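Local coordinates for protein alkaline phosphatase (Antarctic bacterium, PDB 2IUC) that probably hydrolyses phosphate monoesters as a zinc- and magnesium-dependent alkaline phosphatase, at residues Ile154-Thr159 / Arg177-Asp182. Sequence-based numbering, arbitrary orientation.
Sequences IAMDMT and RKDKKD. With MG (magnesium ion), chain F.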
ATOM      1  N   ILE A 154       1.051  16.764 -29.795  1.00 15.80           N
ATOM      2  CA  ILE A 154       1.296  15.351 -29.351  1.00 14.55           C
ATOM      3  C   ILE A 154       0.867  14.364 -30.444  1.00 14.63           C
ATOM      4  O   ILE A 154       1.617  13.480 -30.814  1.00 14.79           O
ATOM      5  CB  ILE A 154       0.613  15.079 -27.934  1.00 14.25           C
ATOM      6  CG1 ILE A 154       1.408  15.813 -26.794  1.00 12.26           C
ATOM      7  CG2 ILE A 154       0.452  13.543 -27.663  1.00 15.02           C
ATOM      8  CD1 ILE A 154       0.566  16.168 -25.603  1.00  8.50           C
ATOM      9  N   ALA A 155      -0.328  14.550 -31.016  1.00 14.31           N
ATOM     10  CA  ALA A 155      -0.747  13.666 -32.102  1.00 15.24           C
ATOM     11  C   ALA A 155       0.257  13.696 -33.266  1.00 16.90           C
ATOM     12  O   ALA A 155       0.637  12.624 -33.810  1.00 16.47           O
ATOM     13  CB  ALA A 155      -2.227  13.996 -32.586  1.00 12.03           C
ATOM     14  N   MET A 156       0.705  14.913 -33.625  1.00 18.12           N
ATOM     15  CA  MET A 156       1.694  15.064 -34.690  1.00 19.76           C
ATOM     16  C   MET A 156       3.022  14.418 -34.272  1.00 17.39           C
ATOM     17  O   MET A 156       3.727  13.907 -35.107  1.00 17.86           O
ATOM     18  CB  MET A 156       1.905  16.569 -35.065  1.00 20.15           C
ATOM     19  CG  MET A 156       2.787  16.826 -36.285  1.00 23.91           C
ATOM     20  SD  MET A 156       2.167  16.052 -37.810  1.00 27.38           S
ATOM     21  CE  MET A 156       0.800  17.220 -38.167  1.00 32.35           C
ATOM     22  N   ASP A 157       3.382  14.494 -33.008  1.00 18.09           N
ATOM     23  CA  ASP A 157       4.573  13.791 -32.537  1.00 17.65           C
ATOM     24  C   ASP A 157       4.609  12.278 -32.789  1.00 18.12           C
ATOM     25  O   ASP A 157       5.684  11.673 -32.819  1.00 18.17           O
ATOM     26  CB  ASP A 157       4.784  14.010 -31.061  1.00 16.68           C
ATOM     27  CG  ASP A 157       5.309  15.410 -30.740  1.00 22.53           C
ATOM     28  OD1 ASP A 157       5.610  16.173 -31.684  1.00 21.60           O
ATOM     29  OD2 ASP A 157       5.434  15.766 -29.559  1.00 23.97           O
ATOM     30  N   MET A 158       3.456  11.656 -32.883  1.00 18.92           N
ATOM     31  CA  MET A 158       3.459  10.221 -33.150  1.00 22.49           C
ATOM     32  C   MET A 158       4.042   9.886 -34.519  1.00 23.00           C
ATOM     33  O   MET A 158       4.614   8.788 -34.710  1.00 23.26           O
ATOM     34  CB  MET A 158       2.070   9.608 -33.030  1.00 19.99           C
ATOM     35  CG  MET A 158       2.214   8.030 -32.708  1.00 23.53           C
ATOM     36  SD  MET A 158       0.626   7.523 -33.003  1.00 28.71           S
ATOM     37  CE  MET A 158       0.004   7.542 -31.276  1.00 19.03           C
ATOM     38  N   THR A 159       3.895  10.842 -35.470  1.00 22.62           N
ATOM     39  CA  THR A 159       4.439  10.715 -36.797  1.00 20.54           C
ATOM     40  C   THR A 159       5.948  10.621 -36.744  1.00 21.42           C
ATOM     41  O   THR A 159       6.525  10.128 -37.705  1.00 23.17           O
ATOM     42  CB  THR A 159       4.003  11.882 -37.803  1.00 20.53           C
ATOM     43  OG1 THR A 159       4.719  13.100 -37.485  1.00 20.31           O
ATOM     44  CG2 THR A 159       2.546  12.096 -37.737  1.00 19.24           C
ATOM     45  N   ARG A 177      -8.281  19.166 -36.807  1.00 20.92           N
ATOM     46  CA  ARG A 177      -7.268  19.998 -36.163  1.00 21.72           C
ATOM     47  C   ARG A 177      -7.330  21.477 -36.552  1.00 23.80           C
ATOM     48  O   ARG A 177      -7.860  21.812 -37.603  1.00 23.65           O
ATOM     49  CB  ARG A 177      -5.890  19.470 -36.512  1.00 20.32           C
ATOM     50  CG  ARG A 177      -5.657  17.998 -36.049  1.00 19.49           C
ATOM     51  CD  ARG A 177      -4.529  17.399 -36.828  1.00 17.34           C
ATOM     52  NE  ARG A 177      -3.333  18.234 -36.718  1.00 17.12           N
ATOM     53  CZ  ARG A 177      -2.415  18.169 -35.752  1.00 19.06           C
ATOM     54  NH1 ARG A 177      -2.509  17.280 -34.751  1.00 17.03           N
ATOM     55  NH2 ARG A 177      -1.408  19.022 -35.751  1.00 20.16           N
ATOM     56  N   LYS A 178      -6.780  22.353 -35.718  1.00 25.04           N
ATOM     57  CA  LYS A 178      -6.714  23.823 -36.030  1.00 26.94           C
ATOM     58  C   LYS A 178      -5.934  24.063 -37.323  1.00 28.11           C
ATOM     59  O   LYS A 178      -6.301  24.891 -38.168  1.00 27.95           O
ATOM     60  CB  LYS A 178      -5.984  24.595 -34.888  1.00 26.99           C
ATOM     61  CG  LYS A 178      -6.693  24.622 -33.531  1.00 26.58           C
ATOM     62  CD  LYS A 178      -8.128  25.099 -33.671  1.00 20.36           C
ATOM     63  CE  LYS A 178      -8.736  25.420 -32.316  1.00 25.92           C
ATOM     64  NZ  LYS A 178     -10.147  25.901 -32.473  1.00 24.05           N
ATOM     65  N   ASP A 179      -4.854  23.294 -37.481  1.00 28.20           N
ATOM     66  CA  ASP A 179      -3.973  23.397 -38.638  1.00 27.87           C
ATOM     67  C   ASP A 179      -4.511  22.660 -39.894  1.00 26.95           C
ATOM     68  O   ASP A 179      -3.898  22.694 -40.938  1.00 27.85           O
ATOM     69  CB  ASP A 179      -2.568  22.953 -38.228  1.00 27.69           C
ATOM     70  CG  ASP A 179      -2.435  21.393 -38.020  1.00 29.76           C
ATOM     71  OD1 ASP A 179      -3.402  20.615 -38.241  1.00 25.84           O
ATOM     72  OD2 ASP A 179      -1.308  20.946 -37.660  1.00 32.77           O
ATOM     73  N   LYS A 180      -5.642  21.979 -39.794  1.00 27.52           N
ATOM     74  CA  LYS A 180      -6.308  21.421 -40.975  1.00 28.40           C
ATOM     75  C   LYS A 180      -5.633  20.183 -41.565  1.00 30.25           C
ATOM     76  O   LYS A 180      -6.176  19.566 -42.481  1.00 29.92           O
ATOM     77  N   LYS A 181      -4.475  19.809 -41.004  1.00 30.71           N
ATOM     78  CA  LYS A 181      -3.698  18.642 -41.459  1.00 31.38           C
ATOM     79  C   LYS A 181      -4.344  17.300 -41.211  1.00 30.33           C
ATOM     80  O   LYS A 181      -5.073  17.099 -40.239  1.00 29.49           O
ATOM     81  CB  LYS A 181      -2.308  18.667 -40.884  1.00 31.36           C
ATOM     82  CG  LYS A 181      -1.490  19.843 -41.410  1.00 35.82           C
ATOM     83  CD  LYS A 181      -0.218  19.953 -40.625  1.00 38.64           C
ATOM     84  CE  LYS A 181       0.710  20.960 -41.252  1.00 43.23           C
ATOM     85  NZ  LYS A 181       1.605  21.507 -40.180  1.00 47.50           N
ATOM     86  N   ASP A 182      -4.121  16.396 -42.147  1.00 30.44           N
ATOM     87  CA  ASP A 182      -4.579  15.025 -41.985  1.00 32.01           C
ATOM     88  C   ASP A 182      -3.389  14.178 -41.489  1.00 29.30           C
ATOM     89  O   ASP A 182      -2.543  13.735 -42.290  1.00 29.84           O
ATOM     90  CB  ASP A 182      -5.189  14.408 -43.270  1.00 32.66           C
ATOM     91  CG  ASP A 182      -5.498  12.932 -43.067  1.00 38.96           C
ATOM     92  OD1 ASP A 182      -4.621  12.260 -42.510  1.00 43.87           O
ATOM     93  OD2 ASP A 182      -6.620  12.443 -43.347  1.00 46.48           O
TER
HETATM   94 MG    MG F1004       6.903  17.783 -29.740  1.00 22.30          MG
HETATM   95  O   HOH W   1       7.331  18.690 -31.801  1.00 28.91           O
HETATM   96  O   HOH W   2       8.760  19.220 -29.214  1.00 30.73           O
HETATM   97  O   HOH W   3       8.940  16.463 -30.421  1.00 29.65           O
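Met156 of helix 151-157 meets Arg177 and Lys181 of the loop joining helices 172-175 and 183-189 in a small surface contact of van der Waals character, without a hydrogen bond between the segments. The methionine lays its terminal methyl over one face of the guanidinium, CE standing 3.7 Å from Arg177 NH2, while the same CE touches the aliphatic CD of Lys181 at 3.8 Å. With CG anti to the backbone N, bends at chi2 (59°) and chi3 (76°) bring the flexible, unbranched thioether to this spot. Ala155, small enough for a close approach, sets CB at the guanidinium edge, 3.9 Å from Arg177 NH1. Within the loop, a type I turn runs from Arg177 to Lys180, and the short Asp179 carboxylate takes Arg177 NE and Lys181 N on opposite faces of OD1, the latter closing an Asx turn. Arg177 grips Asp179 side-on, the NH2 to OD2 bond (2.7 Å) being nearly straight at 176°; the Lys181 amine adds a long salt bridge to OD2. Arg177 NH1 also binds the carbonyls of Glu152 and Tyr173. A leucine in place of Arg177 would probably leave Asp179 without its main countercharge, those two carbonyls without this donor and the Met156 methyl without its flat platform. On the helix, Asp157 OD2 coordinates magnesium at 2.5 Å, alongside Glu153 and the His144 carbonyl.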